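Local coordinates for protein putative aminotransferase (Actinomadura melliaura, PDB 4ZWV) that probably transfers an amino group to a sugar, using pyridoxal 5'-phosphate, in the making of the aminopentose of the indolocarbazole AT2433, at residues S56-S59 against G60-A64; T87-A90 against I91-D94; H208-A211 against M212-F216; H240-D243 against L244-A247. All blocks are in the same frame, centred on the assembly; numbering follows the deposited sequence. Where two conformers were deposited one is given.

Contact 1: S56-S59 against G60-A64; sequences SGTS and GLCLA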
ATOM      1  N   SER A  56       0.680   4.716   4.267  1.00  7.73           N
ATOM      2  CA  SER A  56      -0.454   5.619   4.139  1.00  9.13           C
ATOM      3  C   SER A  56      -1.311   5.452   5.373  1.00  7.36           C
ATOM      4  O   SER A  56      -1.176   4.465   6.102  1.00  9.06           O
ATOM      5  CB  SER A  56      -1.269   5.299   2.879  1.00  9.73           C
ATOM      6  OG  SER A  56      -1.786   3.975   2.978  1.00  9.72           O
ATOM      7  N   GLY A  57      -2.231   6.380   5.577  1.00  7.39           N
ATOM      8  CA  GLY A  57      -3.224   6.217   6.626  1.00  8.19           C
ATOM      9  C   GLY A  57      -4.019   4.946   6.398  1.00  7.88           C
ATOM     10  O   GLY A  57      -4.334   4.219   7.339  1.00  8.20           O
ATOM     11  N   THR A  58      -4.327   4.669   5.133  1.00  7.63           N
ATOM     12  CA  THR A  58      -5.096   3.483   4.790  1.00  7.78           C
ATOM     13  C   THR A  58      -4.363   2.219   5.224  1.00  8.70           C
ATOM     14  O   THR A  58      -4.950   1.344   5.866  1.00  9.36           O
ATOM     15  CB  THR A  58      -5.385   3.452   3.289  1.00  8.92           C
ATOM     16  OG1 THR A  58      -6.088   4.657   2.938  1.00  9.27           O
ATOM     17  CG2 THR A  58      -6.228   2.240   2.930  1.00 10.45           C
ATOM     18  N   SER A  59      -3.072   2.136   4.916  1.00  8.78           N
ATOM     19  CA  SER A  59      -2.289   0.984   5.358  1.00 10.05           C
ATOM     20  C   SER A  59      -2.190   0.920   6.886  1.00  7.82           C
ATOM     21  O   SER A  59      -2.210  -0.176   7.461  1.00  8.52           O
ATOM     22  CB  SER A  59      -0.895   1.013   4.723  1.00 11.06           C
ATOM     23  OG  SER A  59      -0.991   0.672   3.342  1.00 14.34           O
ATOM     24  N   GLY A  60      -2.128   2.079   7.546  1.00  7.84           N
ATOM     25  CA  GLY A  60      -2.125   2.101   8.995  1.00  8.38           C
ATOM     26  C   GLY A  60      -3.397   1.503   9.583  1.00  7.69           C
ATOM     27  O   GLY A  60      -3.348   0.731  10.550  1.00  9.00           O
ATOM     28  N   LEU A  61      -4.533   1.843   8.983  1.00  8.49           N
ATOM     29  CA  LEU A  61      -5.823   1.289   9.423  1.00  8.15           C
ATOM     30  C   LEU A  61      -5.890  -0.223   9.177  1.00  7.66           C
ATOM     31  O   LEU A  61      -6.366  -0.969  10.021  1.00  9.21           O
ATOM     32  CB  LEU A  61      -6.981   1.985   8.702  1.00  8.81           C
ATOM     33  CG  LEU A  61      -7.240   3.443   9.080  1.00 12.72           C
ATOM     34  CD1 LEU A  61      -8.201   4.083   8.084  1.00 17.86           C
ATOM     35  CD2 LEU A  61      -7.792   3.536  10.508  1.00 12.02           C
ATOM     36  N   CYS A  62      -5.396  -0.670   8.020  1.00  8.85           N
ATOM     37  CA  CYS A  62      -5.381  -2.097   7.712  1.00  8.13           C
ATOM     38  C   CYS A  62      -4.527  -2.857   8.712  1.00  7.40           C
ATOM     39  O   CYS A  62      -4.929  -3.910   9.225  1.00  8.77           O
ATOM     40  CB  CYS A  62      -4.851  -2.337   6.303  1.00  9.59           C
ATOM     41  SG  CYS A  62      -5.963  -1.720   5.003  1.00 12.18           S
ATOM     42  N   LEU A  63      -3.355  -2.312   9.009  1.00  7.92           N
ATOM     43  CA  LEU A  63      -2.468  -2.933   9.989  1.00  9.54           C
ATOM     44  C   LEU A  63      -3.099  -2.949  11.381  1.00  8.42           C
ATOM     45  O   LEU A  63      -3.058  -3.967  12.070  1.00  9.02           O
ATOM     46  CB  LEU A  63      -1.122  -2.206  10.014  1.00  9.40           C
ATOM     47  CG  LEU A  63      -0.095  -2.638  11.057  1.00  9.02           C
ATOM     48  CD1 LEU A  63       0.160  -4.139  10.983  1.00 10.18           C
ATOM     49  CD2 LEU A  63       1.194  -1.886  10.815  1.00 11.07           C
ATOM     50  N   ALA A  64      -3.709  -1.837  11.791  1.00  9.07           N
ATOM     51  CA  ALA A  64      -4.358  -1.796  13.107  1.00  7.28           C
ATOM     52  C   ALA A  64      -5.427  -2.887  13.244  1.00  7.55           C
ATOM     53  O   ALA A  64      -5.499  -3.572  14.273  1.00  9.82           O
ATOM     54  CB  ALA A  64      -4.963  -0.412  13.356  1.00  9.24           C
TER
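Gly60 meets Ser56 where the chain turns into helix 57-66. Gly60 N bonds to Ser56 O at 2.9 Å, closing the first turn. Ser56 is the N-cap. Its chi1 of 62° sets the hydroxyl over the start of the helix, where Ser56 OG accepts from Ser59 N at 3.0 Å in a nearly straight bond (166°). With no side chain, Gly60 packs closely on the Ser56 and Gly57 carbonyls.

Leu61 comes next. Leu61 N bonds to Gly57 O at 2.9 Å. Leu61 CG lies 3.5 Å from Gly57 O as well. The Leu61 side chain packs on Ile159 and Asp161 of strand 157-161.

Cys62 N donates to Thr58 O at 3.0 Å. Cys62 SG, anti to the carbonyl carbon and beside the backbone N (chi1 -68°), lies 3.3 Å from Thr58 O. Cys62 also packs on Leu237 of the second subunit.

Leu63 N bonds to Ser59 O at 2.9 Å. Leu63 CB is 3.4 Å from Ser59 O, and the side chain packs on Trp239 and Arg215. Ser59 OG is bonded to His55 ND1.

Thr58 OG1 is bonded to Tyr217 OH of the second subunit. Gly57 N and Thr58 OG1 both bond the phosphate of the modified lysine LLP at position 190. They bring the capped helix start to the cofactor phosphate, and the helix dipole would probably favour that anion. This is the phosphate-binding helix start of fold type I pyridoxal phosphate enzymes.

Contact 2: T87-A90 against I91-D94; sequences TNWA and ILAD
Leu92 lies alongside Trp89, both side chains pointing the same way. Leu92 CD1 meets the six-membered ring of the indole obliquely, 3.8 Å from Trp89 CE3. Ile91 runs beside Asn88 in a similar way, with Ile91 CD1 3.7 Å from Asn88 OD1. The ethyl branch reaches there because CG1 sits beside the backbone N (chi1 -61°), so that it also passes Thr87 O.

Behind these pairs is the last part of helix 85-93. Ala93 N bonds to Trp89 O at 2.9 Å. The bond from Leu92 N to Asn88 O is weak, and so is the one from Asp94 N to Ala90 O. Thr87 O is buried without a polar partner, beside the Ile91 side chain. Ile91 N is instead weakly bonded to Asn88 O, one residue on.

Outside partners fix the polar ends. Asn88 OD1 bonds to Ser79 OG, and Trp89 NE1 bonds to Tyr217 O of the second subunit. Asp94 forms a salt bridge with Arg96 just after the helix.

The helix is the crossover of the beta-alpha-beta unit 76-79, 85-93, 97-100. Ile91 and Leu92 pack on Ile98 of strand 97-100. Ala90 faces helix 57-66, and Leu92 and Ala93 meet Trp235 of the second subunit.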
ATOM      1  N   THR A  87     -11.586   4.681   5.557  1.00  9.03           N
ATOM      2  CA  THR A  87     -11.926   4.240   6.906  1.00  9.39           C
ATOM      3  C   THR A  87     -12.730   2.955   6.865  1.00  8.67           C
ATOM      4  O   THR A  87     -12.464   1.987   7.579  1.00 10.82           O
ATOM      5  CB  THR A  87     -12.756   5.302   7.642  1.00  9.98           C
ATOM      6  OG1 THR A  87     -12.064   6.556   7.607  1.00 12.27           O
ATOM      7  CG2 THR A  87     -13.004   4.881   9.085  1.00 12.14           C
ATOM      8  N   ASN A  88     -13.713   2.946   5.983  1.00  8.64           N
ATOM      9  CA  ASN A  88     -14.649   1.842   5.925  1.00  8.04           C
ATOM     10  C   ASN A  88     -14.226   0.741   4.975  1.00  8.84           C
ATOM     11  O   ASN A  88     -14.513  -0.429   5.219  1.00 10.51           O
ATOM     12  CB  ASN A  88     -16.027   2.390   5.567  1.00  9.39           C
ATOM     13  CG  ASN A  88     -16.587   3.200   6.704  1.00  9.86           C
ATOM     14  OD1 ASN A  88     -16.591   2.712   7.825  1.00 10.00           O
ATOM     15  ND2 ASN A  88     -16.976   4.459   6.456  1.00 10.10           N
ATOM     16  N   TRP A  89     -13.519   1.082   3.901  1.00  8.35           N
ATOM     17  CA  TRP A  89     -13.086   0.014   3.019  1.00  8.29           C
ATOM     18  C   TRP A  89     -11.999  -0.840   3.678  1.00  9.77           C
ATOM     19  O   TRP A  89     -11.889  -2.029   3.372  1.00  9.78           O
ATOM     20  CB  TRP A  89     -12.594   0.573   1.686  1.00  7.49           C
ATOM     21  CG  TRP A  89     -13.646   1.244   0.785  1.00  9.16           C
ATOM     22  CD1 TRP A  89     -13.378   1.819  -0.426  1.00  9.98           C
ATOM     23  CD2 TRP A  89     -15.080   1.415   0.993  1.00  9.31           C
ATOM     24  NE1 TRP A  89     -14.523   2.333  -0.985  1.00 10.08           N
ATOM     25  CE2 TRP A  89     -15.579   2.103  -0.139  1.00  9.42           C
ATOM     26  CE3 TRP A  89     -15.983   1.056   2.012  1.00  9.84           C
ATOM     27  CZ2 TRP A  89     -16.934   2.438  -0.285  1.00  9.24           C
ATOM     28  CZ3 TRP A  89     -17.336   1.401   1.868  1.00 10.58           C
ATOM     29  CH2 TRP A  89     -17.794   2.085   0.730  1.00  9.99           C
ATOM     30  N   ALA A  90     -11.223  -0.253   4.582  1.00  8.37           N
ATOM     31  CA  ALA A  90     -10.260  -1.044   5.362  1.00  7.28           C
ATOM     32  C   ALA A  90     -10.964  -2.159   6.136  1.00  9.37           C
ATOM     33  O   ALA A  90     -10.435  -3.270   6.249  1.00 10.16           O
ATOM     34  CB  ALA A  90      -9.475  -0.141   6.316  1.00 10.34           C
ATOM     35  N   ILE A  91     -12.155  -1.865   6.653  1.00  8.75           N
ATOM     36  CA  ILE A  91     -12.955  -2.862   7.369  1.00  8.34           C
ATOM     37  C   ILE A  91     -13.357  -4.009   6.449  1.00  9.68           C
ATOM     38  O   ILE A  91     -13.227  -5.178   6.814  1.00 10.77           O
ATOM     39  CB  ILE A  91     -14.230  -2.230   7.983  1.00  8.76           C
ATOM     40  CG1 ILE A  91     -13.839  -1.149   8.998  1.00 10.13           C
ATOM     41  CG2 ILE A  91     -15.109  -3.319   8.638  1.00 11.15           C
ATOM     42  CD1 ILE A  91     -15.026  -0.270   9.426  1.00  8.72           C
ATOM     43  N   LEU A  92     -13.832  -3.674   5.251  1.00  9.20           N
ATOM     44  CA  LEU A  92     -14.257  -4.697   4.297  1.00  8.94           C
ATOM     45  C   LEU A  92     -13.068  -5.548   3.847  1.00  9.98           C
ATOM     46  O   LEU A  92     -13.198  -6.773   3.716  1.00 11.96           O
ATOM     47  CB  LEU A  92     -14.951  -4.054   3.093  1.00 11.41           C
ATOM     48  CG  LEU A  92     -16.196  -3.242   3.460  1.00 12.11           C
ATOM     49  CD1 LEU A  92     -16.820  -2.636   2.220  1.00 12.36           C
ATOM     50  CD2 LEU A  92     -17.192  -4.116   4.199  1.00 14.15           C
ATOM     51  N   ALA A  93     -11.919  -4.904   3.638  1.00  9.70           N
ATOM     52  CA  ALA A  93     -10.711  -5.613   3.196  1.00 10.89           C
ATOM     53  C   ALA A  93     -10.202  -6.546   4.289  1.00 12.67           C
ATOM     54  O   ALA A  93      -9.557  -7.555   3.988  1.00 14.40           O
ATOM     55  CB  ALA A  93      -9.619  -4.628   2.788  1.00 11.30           C
ATOM     56  N   ASP A  94     -10.520  -6.217   5.541  1.00 10.56           N
ATOM     57  CA  ASP A  94     -10.152  -7.043   6.691  1.00 10.23           C
ATOM     58  C   ASP A  94     -11.083  -8.245   6.839  1.00 11.69           C
ATOM     59  O   ASP A  94     -10.875  -9.078   7.716  1.00 13.15           O
ATOM     60  CB  ASP A  94     -10.171  -6.190   7.973  1.00  9.55           C
ATOM     61  CG  ASP A  94      -9.521  -6.888   9.168  1.00 13.11           C
ATOM     62  OD1 ASP A  94      -8.313  -7.209   9.090  1.00 13.64           O
ATOM     63  OD2 ASP A  94     -10.218  -7.089  10.192  1.00 13.31           O
TER

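Contact 3: H208-A211 against M212-F216; sequences HERA and MLRRF
Arg214 N bonds to Arg210 O at 2.8 Å, the shortest hydrogen bond between 208-211 and 212-216. Met212 N bonds to His208 O at 3.0 Å, and Arg215 N to Ala211 O at the same length. The bond from Leu213 N to Glu209 O is longer.

Arg210 and Arg214 lie side by side and point the same way. Arg210 NH2 is 3.6 Å from Arg214 NH1, approaching the edge of the Arg214 guanidinium, and the two planes are 42° apart. Both lie by the Glu234 carboxylate: Arg210 NE forms a salt bridge with it, and Arg214 NH1 a long, weak ion pair. Arg210 NH1 also bonds to Leu67 O. Arg214 NE bonds to Trp235 O, with a cation-pi contact to the same residue.

The packing centres on Met212, a selenomethionine. Its chain bends at the last torsion (chi3 -77°), which carries CE over the His208 ring. Met212 CE is 3.6 Å from the His208 ring centroid and 7° off the normal, a CH-pi contact. This holds for the conformer described; a second was modelled. SE approaches the same ring obliquely. Glu209 also has two conformers, and in those described its carboxylate lies near Met212 CE.

His208, Ala211, Met212 and Arg215 rest on Val52 of strand 51-54, while Arg215 pairs with Glu39. The i to i+4 bonds are those of an alpha-helix. It is amphipathic, with Ala211 and Arg215 against strand 51-54 and Glu209 exposed. Helix 205-214 turns one side to the edge strand of the large sheet of a fold type I aminotransferase.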
ATOM      1  N   HIS A 208       3.214  -2.605  19.760  1.00 11.24           N
ATOM      2  CA  HIS A 208       4.282  -1.905  19.060  1.00  8.47           C
ATOM      3  C   HIS A 208       5.210  -2.888  18.355  1.00 10.61           C
ATOM      4  O   HIS A 208       5.532  -2.717  17.180  1.00  9.86           O
ATOM      5  CB  HIS A 208       5.061  -1.030  20.054  1.00 10.42           C
ATOM      6  CG  HIS A 208       6.116  -0.175  19.428  1.00 12.35           C
ATOM      7  ND1 HIS A 208       7.241   0.228  20.119  1.00 19.93           N
ATOM      8  CD2 HIS A 208       6.203   0.393  18.204  1.00 14.16           C
ATOM      9  CE1 HIS A 208       7.992   0.978  19.331  1.00 19.45           C
ATOM     10  NE2 HIS A 208       7.388   1.087  18.161  1.00 15.35           N
ATOM     11  N   GLU A 209       5.647  -3.918  19.072  0.63 11.78           N
ATOM     12  CA  GLU A 209       6.581  -4.871  18.483  0.63  9.62           C
ATOM     13  C   GLU A 209       5.936  -5.653  17.333  0.63 11.09           C
ATOM     14  O   GLU A 209       6.577  -5.873  16.296  0.63 10.26           O
ATOM     15  CB  GLU A 209       7.122  -5.824  19.550  0.63 13.49           C
ATOM     16  CG  GLU A 209       7.972  -5.144  20.629  0.63 15.89           C
ATOM     17  CD  GLU A 209       9.332  -4.673  20.132  0.63 23.96           C
ATOM     18  OE1 GLU A 209       9.774  -5.109  19.047  0.63 24.11           O
ATOM     19  OE2 GLU A 209       9.967  -3.855  20.832  0.63 28.58           O
ATOM     20  N   ARG A 210       4.673  -6.050  17.491  1.00  9.12           N
ATOM     21  CA  ARG A 210       3.970  -6.754  16.414  1.00  9.12           C
ATOM     22  C   ARG A 210       3.777  -5.857  15.197  1.00  9.56           C
ATOM     23  O   ARG A 210       3.926  -6.303  14.052  1.00 10.10           O
ATOM     24  CB  ARG A 210       2.614  -7.278  16.893  1.00 12.31           C
ATOM     25  CG  ARG A 210       2.724  -8.346  17.964  1.00 12.85           C
ATOM     26  CD  ARG A 210       1.347  -8.726  18.487  1.00 13.19           C
ATOM     27  NE  ARG A 210       0.535  -9.296  17.416  1.00 15.08           N
ATOM     28  CZ  ARG A 210      -0.760  -9.060  17.230  1.00 16.63           C
ATOM     29  NH1 ARG A 210      -1.430  -8.261  18.054  1.00 16.10           N
ATOM     30  NH2 ARG A 210      -1.389  -9.632  16.211  1.00 15.89           N
ATOM     31  N   ALA A 211       3.478  -4.582  15.433  1.00  9.76           N
ATOM     32  CA  ALA A 211       3.281  -3.639  14.339  1.00  9.53           C
ATOM     33  C   ALA A 211       4.547  -3.437  13.525  1.00  8.56           C
ATOM     34  O   ALA A 211       4.500  -3.366  12.299  1.00  9.62           O
ATOM     35  CB  ALA A 211       2.795  -2.282  14.874  1.00  8.38           C
HETATM   36  N   MSE A 212       5.683  -3.348  14.211  0.57  9.87           N
HETATM   37  CA  MSE A 212       6.961  -3.154  13.536  0.57 10.00           C
HETATM   38  C   MSE A 212       7.361  -4.337  12.674  0.57 10.07           C
HETATM   39  O   MSE A 212       8.061  -4.172  11.678  0.57 12.39           O
HETATM   40  CB  MSE A 212       8.062  -2.877  14.548  0.57 12.44           C
HETATM   41  CG  MSE A 212       7.960  -1.507  15.154  0.57 10.23           C
HETATM   42 SE   MSE A 212       9.527  -1.119  16.209  0.57 25.99          SE
HETATM   43  CE  MSE A 212       9.087  -2.167  17.765  0.57 13.34           C
ATOM     44  N   LEU A 213       6.938  -5.532  13.071  1.00 10.15           N
ATOM     45  CA  LEU A 213       7.165  -6.715  12.249  1.00  9.65           C
ATOM     46  C   LEU A 213       6.169  -6.807  11.092  1.00  8.41           C
ATOM     47  O   LEU A 213       6.557  -6.999   9.928  1.00  9.48           O
ATOM     48  CB  LEU A 213       7.085  -7.989  13.104  1.00 10.96           C
ATOM     49  CG  LEU A 213       8.283  -8.274  14.005  1.00 12.49           C
ATOM     50  CD1 LEU A 213       7.918  -9.380  14.980  1.00 14.72           C
ATOM     51  CD2 LEU A 213       9.486  -8.667  13.169  1.00 14.72           C
ATOM     52  N   ARG A 214       4.882  -6.682  11.399  1.00  8.47           N
ATOM     53  CA  ARG A 214       3.866  -6.952  10.393  1.00  8.39           C
ATOM     54  C   ARG A 214       3.759  -5.866   9.329  1.00  9.84           C
ATOM     55  O   ARG A 214       3.209  -6.118   8.267  1.00  9.42           O
ATOM     56  CB  ARG A 214       2.507  -7.172  11.056  1.00  9.88           C
ATOM     57  CG  ARG A 214       2.504  -8.369  12.016  1.00  8.74           C
ATOM     58  CD  ARG A 214       1.088  -8.718  12.454  1.00 11.07           C
ATOM     59  NE  ARG A 214       0.403  -9.437  11.389  1.00 13.40           N
ATOM     60  CZ  ARG A 214      -0.797  -9.999  11.499  1.00 20.76           C
ATOM     61  NH1 ARG A 214      -1.474  -9.929  12.636  1.00 21.18           N
ATOM     62  NH2 ARG A 214      -1.326 -10.631  10.460  1.00 22.06           N
ATOM     63  N   ARG A 215       4.325  -4.685   9.573  1.00  9.64           N
ATOM     64  CA  ARG A 215       4.281  -3.657   8.543  1.00  9.64           C
ATOM     65  C   ARG A 215       5.183  -3.996   7.355  1.00  9.12           C
ATOM     66  O   ARG A 215       5.057  -3.381   6.303  1.00  9.25           O
ATOM     67  CB  ARG A 215       4.673  -2.296   9.109  1.00 10.32           C
ATOM     68  CG  ARG A 215       6.141  -2.174   9.390  1.00 11.47           C
ATOM     69  CD  ARG A 215       6.515  -0.745   9.731  1.00 11.44           C
ATOM     70  NE  ARG A 215       7.870  -0.745  10.251  1.00 11.41           N
ATOM     71  CZ  ARG A 215       8.472   0.306  10.786  1.00 14.08           C
ATOM     72  NH1 ARG A 215       7.847   1.482  10.862  1.00  9.83           N
ATOM     73  NH2 ARG A 215       9.712   0.173  11.226  1.00 20.78           N
ATOM     74  N   PHE A 216       6.098  -4.950   7.526  1.00  8.26           N
ATOM     75  CA  PHE A 216       6.949  -5.415   6.430  1.00  8.96           C
ATOM     76  C   PHE A 216       6.939  -6.945   6.416  1.00  8.46           C
ATOM     77  O   PHE A 216       7.931  -7.601   6.767  1.00  9.07           O
ATOM     78  CB  PHE A 216       8.384  -4.869   6.544  1.00 10.06           C
ATOM     79  CG  PHE A 216       9.252  -5.226   5.361  1.00 10.91           C
ATOM     80  CD1 PHE A 216       9.063  -4.603   4.140  1.00 11.26           C
ATOM     81  CD2 PHE A 216      10.232  -6.200   5.468  1.00 10.78           C
ATOM     82  CE1 PHE A 216       9.843  -4.938   3.038  1.00 11.54           C
ATOM     83  CE2 PHE A 216      11.020  -6.545   4.373  1.00 12.47           C
ATOM     84  CZ  PHE A 216      10.823  -5.908   3.155  1.00 12.25           C
TER

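Contact 4: H240-D243 against L244-A247; sequences HMTD and LNAA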
ATOM      1  N   HIS A 240       4.838  -0.629   5.145  1.00  8.76           N
ATOM      2  CA  HIS A 240       5.800   0.316   5.713  1.00  9.80           C
ATOM      3  C   HIS A 240       6.000   1.576   4.865  1.00  8.68           C
ATOM      4  O   HIS A 240       5.532   1.667   3.724  1.00 10.52           O
ATOM      5  CB  HIS A 240       7.151  -0.383   5.940  1.00  9.45           C
ATOM      6  CG  HIS A 240       7.879  -0.726   4.679  1.00  9.25           C
ATOM      7  ND1 HIS A 240       9.223  -1.021   4.667  1.00 13.65           N
ATOM      8  CD2 HIS A 240       7.453  -0.847   3.401  1.00 14.43           C
ATOM      9  CE1 HIS A 240       9.601  -1.290   3.428  1.00 12.78           C
ATOM     10  NE2 HIS A 240       8.548  -1.186   2.639  1.00 15.65           N
HETATM   11  N   MSE A 241       6.667   2.551   5.481  1.00  8.04           N
HETATM   12  CA  MSE A 241       7.148   3.754   4.806  1.00  8.80           C
HETATM   13  C   MSE A 241       8.627   3.581   4.464  1.00  8.45           C
HETATM   14  O   MSE A 241       9.366   2.944   5.226  1.00 10.37           O
HETATM   15  CB  MSE A 241       6.966   4.987   5.710  1.00  9.13           C
HETATM   16  CG  MSE A 241       7.412   6.287   5.052  1.00  9.32           C
HETATM   17 SE   MSE A 241       7.431   7.792   6.269  0.62 13.74          SE
HETATM   18  CE  MSE A 241       5.531   7.876   6.698  1.00 10.66           C
ATOM     19  N   THR A 242       9.067   4.168   3.350  1.00  8.62           N
ATOM     20  CA  THR A 242      10.475   4.133   2.978  1.00  8.97           C
ATOM     21  C   THR A 242      11.118   5.514   3.097  1.00  9.73           C
ATOM     22  O   THR A 242      10.430   6.511   3.361  1.00 10.65           O
ATOM     23  CB  THR A 242      10.649   3.628   1.560  1.00 12.34           C
ATOM     24  OG1 THR A 242       9.953   4.519   0.681  1.00 17.51           O
ATOM     25  CG2 THR A 242      10.076   2.225   1.433  1.00 14.08           C
ATOM     26  N   ASP A 243      12.434   5.569   2.900  1.00 11.56           N
ATOM     27  CA  ASP A 243      13.180   6.802   3.177  1.00 11.01           C
ATOM     28  C   ASP A 243      12.837   7.964   2.248  1.00 10.79           C
ATOM     29  O   ASP A 243      12.935   9.117   2.663  1.00 11.85           O
ATOM     30  CB  ASP A 243      14.693   6.533   3.128  1.00 12.09           C
ATOM     31  CG  ASP A 243      15.248   6.058   4.467  1.00 13.72           C
ATOM     32  OD1 ASP A 243      14.458   5.596   5.329  1.00 12.34           O
ATOM     33  OD2 ASP A 243      16.479   6.131   4.656  1.00 15.23           O
ATOM     34  N   LEU A 244      12.430   7.691   1.008  1.00 10.32           N
ATOM     35  CA  LEU A 244      12.029   8.774   0.106  1.00 11.13           C
ATOM     36  C   LEU A 244      10.912   9.614   0.726  1.00 11.47           C
ATOM     37  O   LEU A 244      10.976  10.860   0.758  1.00 12.67           O
ATOM     38  CB  LEU A 244      11.578   8.218  -1.244  1.00 15.66           C
ATOM     39  CG  LEU A 244      10.950   9.187  -2.244  1.00 21.73           C
ATOM     40  CD1 LEU A 244      11.944  10.272  -2.674  1.00 21.09           C
ATOM     41  CD2 LEU A 244      10.415   8.422  -3.450  1.00 27.13           C
ATOM     42  N   ASN A 245       9.902   8.938   1.251  1.00  9.69           N
ATOM     43  CA  ASN A 245       8.771   9.652   1.815  1.00  8.63           C
ATOM     44  C   ASN A 245       9.084  10.186   3.198  1.00  9.50           C
ATOM     45  O   ASN A 245       8.640  11.282   3.541  1.00 10.71           O
ATOM     46  CB  ASN A 245       7.547   8.733   1.814  1.00  8.61           C
ATOM     47  CG  ASN A 245       7.196   8.298   0.412  1.00 11.40           C
ATOM     48  OD1 ASN A 245       7.541   7.193  -0.005  1.00 13.29           O
ATOM     49  ND2 ASN A 245       6.570   9.194  -0.351  1.00 10.50           N
ATOM     50  N   ALA A 246       9.891   9.470   3.976  1.00  9.19           N
ATOM     51  CA  ALA A 246      10.281  10.007   5.285  1.00  9.18           C
ATOM     52  C   ALA A 246      11.076  11.307   5.127  1.00 11.21           C
ATOM     53  O   ALA A 246      10.928  12.229   5.939  1.00 10.70           O
ATOM     54  CB  ALA A 246      11.085   8.989   6.074  1.00 10.85           C
ATOM     55  N   ALA A 247      11.890  11.401   4.076  1.00  9.71           N
ATOM     56  CA  ALA A 247      12.674  12.615   3.827  1.00 10.32           C
ATOM     57  C   ALA A 247      11.763  13.813   3.577  1.00 11.51           C
ATOM     58  O   ALA A 247      12.018  14.913   4.074  1.00 12.10           O
ATOM     59  CB  ALA A 247      13.617  12.412   2.652  1.00 13.44           C
TER
HETATM   60  O   HOH W   1       6.937   4.996   1.577  1.00 11.59           O
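Met241, a selenomethionine, runs with CG opposite the backbone N (chi1 -178°) and then bends at its last torsion (chi3 -63°). This lays Met241 SE against the first turn of helix 243-273, 3.7 Å from Ala246 CA and 3.9 Å from Ala246 CB. Met241 CG passes obliquely by Asn245 CB at 4.1 Å. Thr242 has chi1 60°, which places OG1 between the backbone N and the carbonyl carbon. From there Thr242 runs alongside Asn245, both pointing the same way.

A water joins the two residues. It accepts from Thr242 N at 2.9 Å and donates to Asn245 OD1 at 2.8 Å. The other end of the Asn245 amide is also held: ND2 bonds to Cys194 O.

Thr242 is the N-cap, but its side chain makes no capping bond. Its carbonyl does the work of the first turn. Ala246 N bonds to Thr242 O at 3.1 Å, in the carbonyl plane, while the bond from Asn245 N to the same oxygen is weak. The next turn follows with Ala247 N to Asp243 O at 2.9 Å.

The Asp243 carboxylate serves a different helix. It accepts from backbone N atoms of Gly32, Arg34 and Val35, at the start of helix 33-46. Met241 and Ala246 also pack on Phe38 of that helix. Leu244 and Ala247 face helix 16-26, through Val20 and Val23. Leu244 also meets Ile248 of the second subunit, so the start of helix 243-273 sits between the two N-terminal helices and the dimer interface.

How the contacts relate
Contacts 1, 2 and 4 are buried, whereas contact 3 is partly exposed and lies farthest from the chain's centre. Contacts 1 and 2 pack helix 57-66 against helix 85-93 through Leu61, Cys62 and Ala90. On another flank, Leu63 of contact 1 meets Arg214 and Arg215 of contact 3. Contact 3 reaches contact 4 through Phe216 and His240. Contacts 1 and 4 both mark helix starts, but one is capped by a serine side chain and serves a phosphate, while the other is bridged by water. Contact 2 is mostly apolar beside the sheet. Contact 3 carries charged groups and a selenomethionine-histidine pair.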